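Local coordinates for protein TSC1 N-terminal domain (Chaetomium thermophilum, PDB 7A0M) that forms the all-helical N-terminal part of a TSC complex subunit and probably binds lysosomal phosphoinositides, helping to bring the complex to lysosomes for mTORC1 regulation, at residues A88-R91 with T92-W96; L99-P102 with V103-N106; D119-L122 with E123-S127; C210-N214 with S215-H219; M254-P257 with F258-G261. All blocks are in the same frame, centred on the assembly; numbering follows the deposited sequence.

Interaction 1 (A88-R91 with T92-W96); sequences APAR and TFQWW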
loop_
_atom_site.group_PDB
_atom_site.type_symbol
_atom_site.label_atom_id
_atom_site.label_comp_id
_atom_site.label_asym_id
_atom_site.label_seq_id
_atom_site.Cartn_x
_atom_site.Cartn_y
_atom_site.Cartn_z
ATOM N N ALA B 88 -38.016 -6.429 -48.840
ATOM C CA ALA B 88 -36.918 -5.515 -48.565
ATOM C C ALA B 88 -36.791 -5.273 -47.063
ATOM O O ALA B 88 -37.804 -5.163 -46.363
ATOM C CB ALA B 88 -37.130 -4.190 -49.299
ATOM N N PRO B 89 -35.565 -5.200 -46.533
ATOM C CA PRO B 89 -35.403 -4.951 -45.092
ATOM C C PRO B 89 -35.968 -3.619 -44.651
ATOM O O PRO B 89 -36.231 -3.436 -43.456
ATOM C CB PRO B 89 -33.882 -5.009 -44.892
ATOM C CG PRO B 89 -33.379 -5.807 -46.047
ATOM C CD PRO B 89 -34.279 -5.463 -47.196
ATOM N N ALA B 90 -36.180 -2.686 -45.580
ATOM C CA ALA B 90 -36.811 -1.427 -45.217
ATOM C C ALA B 90 -38.292 -1.610 -44.938
ATOM O O ALA B 90 -38.886 -0.776 -44.250
ATOM C CB ALA B 90 -36.605 -0.392 -46.321
ATOM N N ARG B 91 -38.886 -2.706 -45.426
ATOM C CA ARG B 91 -40.305 -2.965 -45.198
ATOM C C ARG B 91 -40.566 -3.336 -43.747
ATOM O O ARG B 91 -41.585 -2.942 -43.167
ATOM C CB ARG B 91 -40.782 -4.104 -46.111
ATOM C CG ARG B 91 -40.692 -3.792 -47.598
ATOM C CD ARG B 91 -41.479 -2.528 -47.936
ATOM N NE ARG B 91 -41.413 -2.156 -49.352
ATOM C CZ ARG B 91 -42.092 -1.150 -49.908
ATOM N NH1 ARG B 91 -42.917 -0.396 -49.193
ATOM N NH2 ARG B 91 -41.935 -0.875 -51.193
ATOM N N THR B 92 -39.648 -4.089 -43.148
ATOM C CA THR B 92 -39.789 -4.475 -41.753
ATOM C C THR B 92 -39.610 -3.278 -40.829
ATOM O O THR B 92 -40.345 -3.131 -39.845
ATOM C CB THR B 92 -38.785 -5.579 -41.433
ATOM O OG1 THR B 92 -39.017 -6.694 -42.304
ATOM C CG2 THR B 92 -38.935 -6.034 -40.003
ATOM N N PHE B 93 -38.636 -2.415 -41.129
ATOM C CA PHE B 93 -38.439 -1.214 -40.324
ATOM C C PHE B 93 -39.639 -0.282 -40.421
ATOM O O PHE B 93 -40.059 0.301 -39.416
ATOM C CB PHE B 93 -37.164 -0.491 -40.758
ATOM C CG PHE B 93 -36.940 0.818 -40.051
ATOM C CD1 PHE B 93 -36.431 0.846 -38.764
ATOM C CD2 PHE B 93 -37.241 2.019 -40.672
ATOM C CE1 PHE B 93 -36.224 2.045 -38.108
ATOM C CE2 PHE B 93 -37.037 3.223 -40.020
ATOM C CZ PHE B 93 -36.527 3.235 -38.736
ATOM N N GLN B 94 -40.199 -0.125 -41.623
ATOM C CA GLN B 94 -41.370 0.729 -41.799
ATOM C C GLN B 94 -42.528 0.277 -40.922
ATOM O O GLN B 94 -43.265 1.106 -40.378
ATOM C CB GLN B 94 -41.780 0.730 -43.269
ATOM C CG GLN B 94 -40.836 1.496 -44.172
ATOM C CD GLN B 94 -41.109 1.244 -45.641
ATOM O OE1 GLN B 94 -42.197 0.809 -46.020
ATOM N NE2 GLN B 94 -40.107 1.494 -46.476
ATOM N N TRP B 95 -42.701 -1.035 -40.765
ATOM C CA TRP B 95 -43.775 -1.532 -39.915
ATOM C C TRP B 95 -43.415 -1.383 -38.442
ATOM O O TRP B 95 -44.254 -0.974 -37.633
ATOM C CB TRP B 95 -44.084 -2.986 -40.261
ATOM C CG TRP B 95 -44.986 -3.123 -41.447
ATOM C CD1 TRP B 95 -44.643 -3.576 -42.688
ATOM C CD2 TRP B 95 -46.372 -2.768 -41.520
ATOM N NE1 TRP B 95 -45.734 -3.546 -43.521
ATOM C CE2 TRP B 95 -46.808 -3.052 -42.829
ATOM C CE3 TRP B 95 -47.289 -2.246 -40.602
ATOM C CZ2 TRP B 95 -48.119 -2.831 -43.243
ATOM C CZ3 TRP B 95 -48.590 -2.029 -41.016
ATOM C CH2 TRP B 95 -48.993 -2.321 -42.324
ATOM N N TRP B 96 -42.175 -1.722 -38.082
ATOM C CA TRP B 96 -41.703 -1.501 -36.719
ATOM C C TRP B 96 -41.787 -0.024 -36.349
ATOM O O TRP B 96 -42.236 0.326 -35.251
ATOM C CB TRP B 96 -40.280 -2.046 -36.580
ATOM C CG TRP B 96 -39.720 -2.021 -35.188
ATOM C CD1 TRP B 96 -39.646 -3.071 -34.317
ATOM C CD2 TRP B 96 -39.073 -0.919 -34.538
ATOM N NE1 TRP B 96 -39.041 -2.677 -33.148
ATOM C CE2 TRP B 96 -38.673 -1.362 -33.261
ATOM C CE3 TRP B 96 -38.811 0.404 -34.906
ATOM C CZ2 TRP B 96 -38.027 -0.529 -32.350
ATOM C CZ3 TRP B 96 -38.168 1.230 -34.000
ATOM C CH2 TRP B 96 -37.784 0.760 -32.738
#
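The carbonyl oxygen of A90 receives the shortest sound bond across this contact, from the backbone N of Q94 at 3.0 Å with an N-H...O angle of 157°. Q94 then lays its side chain back over the same acceptor. With CG anti to its own carbonyl carbon (chi1 -72°), Q94 CG lies 3.0 Å from A90 O and the chain runs on, extended, alongside it. NE2 of Q94 ends 3.4 Å from A90 O but is badly angled for bonding, while OE1 of Q94 is turned to R91, 3.5 Å from NH1. The two long side chains lie side by side and point the same way, yet their guanidinium and amide planes stand 72° apart.

This is the opening turn of helix 89-105, and its first bond is its weakest. P89, with no N-H to offer, sits where a helix asks for none, and the bond from F93 N to P89 O is still weak at 3.5 Å. One residue further on the bond is firm, and W95 N reaches R91 O at 3.3 Å. The same oxygen also meets the indole, W95 CD1 lying 3.2 Å from R91 O.

The helix sets its residues against different neighbours. R91 and W95 turn to N54 and L57 of helix 45-65, and the W95 ring also meets that of F75. T92 packs on I124 of helix 113-125, and F93 makes an edge-to-face contact with W144.

Interaction 2 (L99-P102 with V103-N106); sequences LLDP and VLDN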
loop_
_atom_site.group_PDB
_atom_site.type_symbol
_atom_site.label_atom_id
_atom_site.label_comp_id
_atom_site.label_asym_id
_atom_site.label_seq_id
_atom_site.Cartn_x
_atom_site.Cartn_y
_atom_site.Cartn_z
ATOM N N LEU B 99 -45.512 0.870 -35.841
ATOM C CA LEU B 99 -46.171 0.307 -34.669
ATOM C C LEU B 99 -45.553 0.740 -33.344
ATOM O O LEU B 99 -46.118 0.424 -32.292
ATOM C CB LEU B 99 -46.156 -1.225 -34.736
ATOM C CG LEU B 99 -46.792 -1.890 -35.957
ATOM C CD1 LEU B 99 -46.918 -3.389 -35.742
ATOM C CD2 LEU B 99 -48.135 -1.273 -36.278
ATOM N N LEU B 100 -44.413 1.435 -33.365
ATOM C CA LEU B 100 -43.699 1.745 -32.129
ATOM C C LEU B 100 -44.573 2.534 -31.159
ATOM O O LEU B 100 -44.845 2.085 -30.039
ATOM C CB LEU B 100 -42.413 2.512 -32.443
ATOM C CG LEU B 100 -41.584 2.900 -31.217
ATOM C CD1 LEU B 100 -41.196 1.662 -30.421
ATOM C CD2 LEU B 100 -40.347 3.684 -31.625
ATOM N N ASP B 101 -45.023 3.715 -31.573
ATOM C CA ASP B 101 -45.812 4.586 -30.708
ATOM C C ASP B 101 -47.166 3.983 -30.337
ATOM O O ASP B 101 -47.586 4.115 -29.180
ATOM C CB ASP B 101 -46.001 5.956 -31.367
ATOM C CG ASP B 101 -44.717 6.756 -31.418
ATOM O OD1 ASP B 101 -43.886 6.588 -30.504
ATOM O OD2 ASP B 101 -44.537 7.548 -32.367
ATOM N N PRO B 102 -47.891 3.331 -31.259
ATOM C CA PRO B 102 -49.119 2.637 -30.830
ATOM C C PRO B 102 -48.881 1.575 -29.769
ATOM O O PRO B 102 -49.697 1.431 -28.851
ATOM C CB PRO B 102 -49.645 2.029 -32.136
ATOM C CG PRO B 102 -49.152 2.941 -33.188
ATOM C CD PRO B 102 -47.789 3.374 -32.731
ATOM N N VAL B 103 -47.782 0.823 -29.867
ATOM C CA VAL B 103 -47.480 -0.182 -28.850
ATOM C C VAL B 103 -47.098 0.482 -27.532
ATOM O O VAL B 103 -47.561 0.074 -26.459
ATOM C CB VAL B 103 -46.375 -1.131 -29.348
ATOM C CG1 VAL B 103 -45.791 -1.916 -28.186
ATOM C CG2 VAL B 103 -46.925 -2.074 -30.408
ATOM N N LEU B 104 -46.252 1.513 -27.587
ATOM C CA LEU B 104 -45.790 2.165 -26.364
ATOM C C LEU B 104 -46.945 2.797 -25.596
ATOM O O LEU B 104 -46.943 2.811 -24.359
ATOM C CB LEU B 104 -44.729 3.214 -26.698
ATOM C CG LEU B 104 -43.371 2.668 -27.142
ATOM C CD1 LEU B 104 -42.389 3.801 -27.400
ATOM C CD2 LEU B 104 -42.816 1.699 -26.109
ATOM N N ASP B 105 -47.940 3.326 -26.310
ATOM C CA ASP B 105 -49.058 3.988 -25.649
ATOM C C ASP B 105 -49.995 3.008 -24.953
ATOM O O ASP B 105 -50.778 3.425 -24.094
ATOM C CB ASP B 105 -49.847 4.821 -26.662
ATOM C CG ASP B 105 -49.032 5.961 -27.241
ATOM O OD1 ASP B 105 -48.020 6.347 -26.621
ATOM O OD2 ASP B 105 -49.403 6.468 -28.321
ATOM N N ASN B 106 -49.935 1.720 -25.301
ATOM C CA ASN B 106 -50.838 0.717 -24.743
ATOM C C ASN B 106 -50.090 -0.443 -24.092
ATOM O O ASN B 106 -50.684 -1.502 -23.860
ATOM C CB ASN B 106 -51.783 0.194 -25.825
ATOM C CG ASN B 106 -52.636 1.291 -26.433
ATOM O OD1 ASN B 106 -53.690 1.637 -25.903
ATOM N ND2 ASN B 106 -52.180 1.842 -27.551
#
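V103 meets L99 through backbone and side chain together: its N bonds to L99 O at 3.0 Å, and its CG2 branch, anti to the carbonyl carbon, rests 3.2 Å from L99 O. Just before it the helix is kinked at P102, whose N has no hydrogen for the turn before. L104 follows with the shortest of the three backbone bonds, N to L100 O at 2.9 Å. Its side chain crosses that of L100, the CD1 methyls of L100 and L104 touching at 3.9 Å, and beyond them lie L148 on helix 142-153 and V172 and L173 on helix 168-183.

D105 closes the regular series with N to D101 O at 3.0 Å. Its carboxylate folds back over that oxygen, with D105 OD2 3.1 Å from D101 O, two acceptors with no proton to share. The carboxylate of D101 is engaged elsewhere, in salt bridges to R151 and R147.

Near the helix end, N106 turns its own N to V103 O. P102 O is taken instead by N106 ND2 at 2.8 Å, a bond of 164° lying in the carbonyl plane and almost in the amide plane. A leucine here would probably leave P102 O without this donor and the departing chain less firmly tied. The side-chain amide thus does for the last turn what a backbone N-H does for the turns before it.

Interaction 3 (D119-L122 with E123-S127); sequences DFTL and EILSS
F120 and I124, one turn apart, make the tight part of this contact. F120 CG is anti to the backbone N (chi1 -179°), which swings the ring alongside the helix until the I124 CD1 methyl lies over one face, 3.8 Å from the ring centroid and 16° off the normal: a CH-pi contact. The backbone bond from I124 N to F120 O, at 3.1 Å, joins the same two residues.

E123 approaches the same ring differently. Its OE1 stands at the rim, 4.2 Å from F120 CD1, with carboxylate and ring almost perpendicular, while E123 CG passes 3.1 Å from D119 O. The carboxylate is salt-bridged to R80; an alanine in its place would probably cost R80 this salt bridge and leave one edge of F120 less covered.

Looser is the exposed end, where the helix gives out at S126. There L122 O takes a weak bond from S126 N and a second from S126 OG, at 3.2 Å.

Helix 113-125 thereby joins several neighbours: I124 packs on W96 of helix 89-105, T121 and L125 on F180 of helix 168-183, and D119 and F120 on R80 of helix 69-81.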
loop_
_atom_site.group_PDB
_atom_site.type_symbol
_atom_site.label_atom_id
_atom_site.label_comp_id
_atom_site.label_asym_id
_atom_site.label_seq_id
_atom_site.Cartn_x
_atom_site.Cartn_y
_atom_site.Cartn_z
ATOM N N ASP B 119 -40.750 -9.265 -28.625
ATOM C CA ASP B 119 -40.368 -10.478 -29.340
ATOM C C ASP B 119 -40.261 -10.222 -30.838
ATOM O O ASP B 119 -39.383 -10.779 -31.506
ATOM C CB ASP B 119 -41.365 -11.598 -29.049
ATOM C CG ASP B 119 -41.287 -12.085 -27.615
ATOM O OD1 ASP B 119 -40.166 -12.146 -27.069
ATOM O OD2 ASP B 119 -42.344 -12.409 -27.035
ATOM N N PHE B 120 -41.148 -9.384 -31.383
ATOM C CA PHE B 120 -40.999 -8.955 -32.771
ATOM C C PHE B 120 -39.667 -8.249 -32.981
ATOM O O PHE B 120 -38.985 -8.479 -33.985
ATOM C CB PHE B 120 -42.161 -8.044 -33.168
ATOM C CG PHE B 120 -42.099 -7.565 -34.594
ATOM C CD1 PHE B 120 -41.860 -8.452 -35.631
ATOM C CD2 PHE B 120 -42.295 -6.227 -34.895
ATOM C CE1 PHE B 120 -41.808 -8.012 -36.941
ATOM C CE2 PHE B 120 -42.245 -5.782 -36.203
ATOM C CZ PHE B 120 -42.001 -6.675 -37.227
ATOM N N THR B 121 -39.281 -7.385 -32.039
ATOM C CA THR B 121 -37.987 -6.717 -32.126
ATOM C C THR B 121 -36.844 -7.723 -32.058
ATOM O O THR B 121 -35.871 -7.621 -32.815
ATOM C CB THR B 121 -37.861 -5.683 -31.007
ATOM O OG1 THR B 121 -38.895 -4.701 -31.143
ATOM C CG2 THR B 121 -36.506 -5.002 -31.058
ATOM N N LEU B 122 -36.946 -8.704 -31.159
ATOM C CA LEU B 122 -35.888 -9.702 -31.020
ATOM C C LEU B 122 -35.779 -10.571 -32.268
ATOM O O LEU B 122 -34.674 -10.959 -32.664
ATOM C CB LEU B 122 -36.135 -10.560 -29.780
ATOM C CG LEU B 122 -36.022 -9.833 -28.438
ATOM C CD1 LEU B 122 -36.510 -10.714 -27.299
ATOM C CD2 LEU B 122 -34.591 -9.380 -28.196
ATOM N N GLU B 123 -36.913 -10.894 -32.894
ATOM C CA GLU B 123 -36.881 -11.703 -34.109
ATOM C C GLU B 123 -36.221 -10.951 -35.257
ATOM O O GLU B 123 -35.525 -11.554 -36.083
ATOM C CB GLU B 123 -38.301 -12.120 -34.495
ATOM C CG GLU B 123 -38.945 -13.109 -33.541
ATOM C CD GLU B 123 -40.448 -13.188 -33.719
ATOM O OE1 GLU B 123 -41.003 -12.362 -34.475
ATOM O OE2 GLU B 123 -41.078 -14.064 -33.092
ATOM N N ILE B 124 -36.430 -9.634 -35.327
ATOM C CA ILE B 124 -35.782 -8.824 -36.354
ATOM C C ILE B 124 -34.270 -8.837 -36.172
ATOM O O ILE B 124 -33.512 -8.959 -37.143
ATOM C CB ILE B 124 -36.336 -7.387 -36.318
ATOM C CG1 ILE B 124 -37.819 -7.373 -36.681
ATOM C CG2 ILE B 124 -35.547 -6.485 -37.255
ATOM C CD1 ILE B 124 -38.462 -6.013 -36.520
ATOM N N LEU B 125 -33.809 -8.724 -34.926
ATOM C CA LEU B 125 -32.377 -8.611 -34.667
ATOM C C LEU B 125 -31.639 -9.926 -34.888
ATOM O O LEU B 125 -30.433 -9.913 -35.166
ATOM C CB LEU B 125 -32.147 -8.127 -33.235
ATOM C CG LEU B 125 -32.615 -6.715 -32.893
ATOM C CD1 LEU B 125 -32.380 -6.418 -31.420
ATOM C CD2 LEU B 125 -31.885 -5.715 -33.764
ATOM N N SER B 126 -32.329 -11.061 -34.773
ATOM C CA SER B 126 -31.687 -12.367 -34.857
ATOM C C SER B 126 -31.811 -13.025 -36.233
ATOM O O SER B 126 -31.640 -14.244 -36.338
ATOM C CB SER B 126 -32.263 -13.292 -33.782
ATOM O OG SER B 126 -32.033 -12.776 -32.479
ATOM N N SER B 127 -32.127 -12.264 -37.282
ATOM C CA SER B 127 -32.249 -12.810 -38.633
ATOM C C SER B 127 -31.270 -12.143 -39.593
ATOM O O SER B 127 -31.399 -10.946 -39.872
ATOM C CB SER B 127 -33.678 -12.663 -39.156
ATOM O OG SER B 127 -33.992 -11.309 -39.423
#

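Interaction 4 (C210-N214 with S215-H219); sequences CAFVN and SGPPH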
loop_
_atom_site.group_PDB
_atom_site.type_symbol
_atom_site.label_atom_id
_atom_site.label_comp_id
_atom_site.label_asym_id
_atom_site.label_seq_id
_atom_site.Cartn_x
_atom_site.Cartn_y
_atom_site.Cartn_z
ATOM N N CYS B 210 -24.259 3.841 -18.433
ATOM C CA CYS B 210 -23.928 2.930 -17.341
ATOM C C CYS B 210 -24.750 1.650 -17.426
ATOM O O CYS B 210 -24.219 0.549 -17.240
ATOM C CB CYS B 210 -24.147 3.621 -15.996
ATOM S SG CYS B 210 -23.028 5.005 -15.672
ATOM N N ALA B 211 -26.051 1.776 -17.701
ATOM C CA ALA B 211 -26.890 0.592 -17.861
ATOM C C ALA B 211 -26.444 -0.237 -19.059
ATOM O O ALA B 211 -26.509 -1.471 -19.028
ATOM C CB ALA B 211 -28.355 1.000 -18.002
ATOM N N PHE B 212 -25.995 0.426 -20.127
ATOM C CA PHE B 212 -25.528 -0.293 -21.308
ATOM C C PHE B 212 -24.275 -1.106 -21.002
ATOM O O PHE B 212 -24.219 -2.307 -21.288
ATOM C CB PHE B 212 -25.263 0.690 -22.447
ATOM C CG PHE B 212 -24.748 0.040 -23.700
ATOM C CD1 PHE B 212 -25.501 -0.916 -24.360
ATOM C CD2 PHE B 212 -23.513 0.390 -24.219
ATOM C CE1 PHE B 212 -25.029 -1.515 -25.514
ATOM C CE2 PHE B 212 -23.036 -0.204 -25.374
ATOM C CZ PHE B 212 -23.795 -1.156 -26.022
ATOM N N VAL B 213 -23.257 -0.464 -20.422
ATOM C CA VAL B 213 -22.029 -1.174 -20.074
ATOM C C VAL B 213 -22.308 -2.276 -19.061
ATOM O O VAL B 213 -21.673 -3.337 -19.092
ATOM C CB VAL B 213 -20.972 -0.178 -19.556
ATOM C CG1 VAL B 213 -19.686 -0.900 -19.183
ATOM C CG2 VAL B 213 -20.699 0.893 -20.602
ATOM N N ASN B 214 -23.270 -2.057 -18.160
ATOM C CA ASN B 214 -23.574 -3.061 -17.147
ATOM C C ASN B 214 -24.264 -4.278 -17.753
ATOM O O ASN B 214 -24.164 -5.381 -17.205
ATOM C CB ASN B 214 -24.431 -2.453 -16.040
ATOM C CG ASN B 214 -24.443 -3.300 -14.782
ATOM O OD1 ASN B 214 -23.498 -3.269 -13.992
ATOM N ND2 ASN B 214 -25.513 -4.059 -14.589
ATOM N N SER B 215 -24.965 -4.100 -18.875
ATOM C CA SER B 215 -25.631 -5.213 -19.544
ATOM C C SER B 215 -24.653 -6.162 -20.224
ATOM O O SER B 215 -25.090 -7.160 -20.809
ATOM C CB SER B 215 -26.637 -4.684 -20.569
ATOM O OG SER B 215 -25.981 -3.989 -21.615
ATOM N N GLY B 216 -23.355 -5.877 -20.160
ATOM C CA GLY B 216 -22.340 -6.717 -20.749
ATOM C C GLY B 216 -22.427 -6.851 -22.257
ATOM O O GLY B 216 -22.578 -7.956 -22.788
ATOM N N PRO B 217 -22.333 -5.739 -22.982
ATOM C CA PRO B 217 -22.345 -5.813 -24.439
ATOM C C PRO B 217 -20.949 -6.085 -24.965
ATOM O O PRO B 217 -19.953 -5.821 -24.272
ATOM C CB PRO B 217 -22.836 -4.419 -24.851
ATOM C CG PRO B 217 -22.255 -3.532 -23.803
ATOM C CD PRO B 217 -22.193 -4.344 -22.519
ATOM N N PRO B 218 -20.825 -6.612 -26.176
ATOM C CA PRO B 218 -19.498 -6.889 -26.729
ATOM C C PRO B 218 -18.874 -5.638 -27.335
ATOM O O PRO B 218 -19.534 -4.624 -27.565
ATOM C CB PRO B 218 -19.786 -7.938 -27.805
ATOM C CG PRO B 218 -21.155 -7.583 -28.283
ATOM C CD PRO B 218 -21.902 -7.081 -27.067
ATOM N N HIS B 219 -17.564 -5.731 -27.572
ATOM C CA HIS B 219 -16.828 -4.749 -28.370
ATOM C C HIS B 219 -16.926 -3.341 -27.783
ATOM O O HIS B 219 -17.082 -2.358 -28.511
ATOM C CB HIS B 219 -17.313 -4.764 -29.821
ATOM C CG HIS B 219 -17.371 -6.134 -30.420
ATOM N ND1 HIS B 219 -18.557 -6.738 -30.780
ATOM C CD2 HIS B 219 -16.393 -7.027 -30.705
ATOM C CE1 HIS B 219 -18.307 -7.938 -31.271
ATOM N NE2 HIS B 219 -17.001 -8.138 -31.236
#
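P217 lies over one face of the F212 ring, its CG 3.7 Å from the ring centroid and 17° off the normal, a CH-pi contact offset toward the rim. P217 CB adds an apolar touch, 3.6 Å from F212 CZ, so an edge of the pyrrolidine covers the outer end of the phenyl group. The two side chains cross at a slant, and P217 CD comes within 3.1 Å of F212 O.

What brings them together is the way helix 199-214 ends. F212 CG is anti to the backbone N (chi1 179°), sending the ring along the path the chain will take. S215 N gives only weak bonds to A211 O and F212 O. G216 then turns the backbone at positive phi (63°), a conformation glycine accepts easily, while G216 N bonds V213 O at 3.2 Å from well above the carbonyl plane. P217 follows with no N-H to give, so it cannot donate a further helical bond.

Further out, F212 stacks on the ring of F188 and packs against L178 of helix 168-183, whereas V213 faces M254 and L255 of helix 242-255; the turn therefore joins helices 168-183, 185-196 and 242-255 as the chain heads for helix 228-238.

Interaction 5 (M254-P257 with F258-G261); sequences MLLP and FFPG
F259 holds CG between its backbone N and carbonyl carbon (chi1 42°), and this torsion folds the ring back against L255; F258, with CG anti to the carbonyl carbon (chi1 -73°), sends its own ring the other way, toward M254. Two consecutive phenylalanines thus embrace the end of helix 242-255.

Both phenylalanines meet L255 O. F258 N bonds it at 3.0 Å, coming from above the carbonyl plane, and the second ring comes close as well, F259 CE1 lying 3.1 Å from L255 O. F259 CZ also rests on L255 CB at 3.8 Å. M254 O, which a continuing helix would have bonded to F258 N, instead lies in the plane of the F258 ring at its edge, 3.4 Å from CD1.

The next bond, F259 N to L256 O at 3.1 Å, again spans three residues. The pattern is that of a helix narrowing into a 3-10 turn as it ends. P260 N, 3.2 Å from L256 O, has no hydrogen, so it can add no further bond.

The site is deep in the packing. L256 and P257 lie on I329 of helix 323-333, P257 also touches I405 and I406 of helix 402-410, and F259 meets F229 edge to face. M254, a selenomethionine, packs on N214.

In this largely apolar setting the last carbonyls are met by two three-residue backbone bonds and by aromatic C-H groups, whose slight positive character probably eases the burial of oxygens that a helix end would otherwise leave poorly matched.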
loop_
_atom_site.group_PDB
_atom_site.type_symbol
_atom_site.label_atom_id
_atom_site.label_comp_id
_atom_site.label_asym_id
_atom_site.label_seq_id
_atom_site.Cartn_x
_atom_site.Cartn_y
_atom_site.Cartn_z
HETATM N N MSE B 254 -16.047 2.405 -15.481
HETATM C CA MSE B 254 -16.554 1.143 -16.009
HETATM C C MSE B 254 -15.962 0.815 -17.378
HETATM O O MSE B 254 -15.870 -0.348 -17.765
HETATM C CB MSE B 254 -18.084 1.176 -16.106
HETATM C CG MSE B 254 -18.802 1.306 -14.770
HETATM SE SE MSE B 254 -20.745 1.441 -14.955
HETATM C CE MSE B 254 -21.126 -0.384 -15.522
ATOM N N LEU B 255 -15.553 1.851 -18.112
ATOM C CA LEU B 255 -15.137 1.659 -19.497
ATOM C C LEU B 255 -13.665 1.282 -19.608
ATOM O O LEU B 255 -13.295 0.466 -20.461
ATOM C CB LEU B 255 -15.420 2.924 -20.303
ATOM C CG LEU B 255 -16.866 3.194 -20.718
ATOM C CD1 LEU B 255 -17.021 4.644 -21.138
ATOM C CD2 LEU B 255 -17.271 2.266 -21.845
ATOM N N LEU B 256 -12.819 1.872 -18.764
ATOM C CA LEU B 256 -11.376 1.685 -18.896
ATOM C C LEU B 256 -10.918 0.226 -18.880
ATOM O O LEU B 256 -10.016 -0.109 -19.668
ATOM C CB LEU B 256 -10.654 2.487 -17.806
ATOM C CG LEU B 256 -10.769 4.009 -17.917
ATOM C CD1 LEU B 256 -10.019 4.685 -16.782
ATOM C CD2 LEU B 256 -10.255 4.489 -19.267
ATOM N N PRO B 257 -11.457 -0.674 -18.046
ATOM C CA PRO B 257 -10.982 -2.070 -18.085
ATOM C C PRO B 257 -11.233 -2.785 -19.407
ATOM O O PRO B 257 -10.695 -3.883 -19.599
ATOM C CB PRO B 257 -11.756 -2.739 -16.941
ATOM C CG PRO B 257 -12.108 -1.627 -16.025
ATOM C CD PRO B 257 -12.374 -0.453 -16.912
ATOM N N PHE B 258 -12.022 -2.212 -20.316
ATOM C CA PHE B 258 -12.278 -2.837 -21.606
ATOM C C PHE B 258 -11.296 -2.410 -22.691
ATOM O O PHE B 258 -11.274 -3.028 -23.761
ATOM C CB PHE B 258 -13.710 -2.536 -22.064
ATOM C CG PHE B 258 -14.761 -3.282 -21.293
ATOM C CD1 PHE B 258 -15.297 -2.753 -20.130
ATOM C CD2 PHE B 258 -15.210 -4.517 -21.731
ATOM C CE1 PHE B 258 -16.264 -3.442 -19.419
ATOM C CE2 PHE B 258 -16.176 -5.210 -21.026
ATOM C CZ PHE B 258 -16.705 -4.672 -19.869
ATOM N N PHE B 259 -10.489 -1.378 -22.449
ATOM C CA PHE B 259 -9.439 -0.991 -23.386
ATOM C C PHE B 259 -8.283 -0.317 -22.652
ATOM O O PHE B 259 -7.925 0.822 -22.974
ATOM C CB PHE B 259 -10.000 -0.068 -24.475
ATOM C CG PHE B 259 -10.958 0.976 -23.963
ATOM C CD1 PHE B 259 -12.310 0.696 -23.840
ATOM C CD2 PHE B 259 -10.511 2.242 -23.625
ATOM C CE1 PHE B 259 -13.191 1.653 -23.373
ATOM C CE2 PHE B 259 -11.388 3.204 -23.161
ATOM C CZ PHE B 259 -12.729 2.910 -23.036
ATOM N N PRO B 260 -7.665 -0.988 -21.674
ATOM C CA PRO B 260 -6.643 -0.307 -20.864
ATOM C C PRO B 260 -5.366 0.006 -21.625
ATOM O O PRO B 260 -4.681 0.978 -21.285
ATOM C CB PRO B 260 -6.388 -1.302 -19.726
ATOM C CG PRO B 260 -6.667 -2.624 -20.346
ATOM C CD PRO B 260 -7.796 -2.410 -21.311
ATOM N N GLY B 261 -5.020 -0.783 -22.641
ATOM C CA GLY B 261 -3.812 -0.542 -23.407
ATOM C C GLY B 261 -3.913 0.540 -24.457
ATOM O O GLY B 261 -2.900 0.874 -25.081
#

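In the fold
All five contacts lie at or near helix ends in a strand-free, all-helical chain. Interactions 1 and 2 belong to the two ends of helix 89-105, their centres 16 Å apart; the first is a surface turn of long polar side chains, the second partly buried and closed by an amide. Interaction 3, on the following helix, touches interaction 1 directly: W96 NE1 probably bonds T121 OG1 at 2.9 Å. About 30 Å from interaction 3, centre to centre, interaction 5 is the buried one, aromatic and proline-rich. Interaction 4, near the chain's middle, resembles it in using a proline after the helix, and the two pack together through V213 and M254.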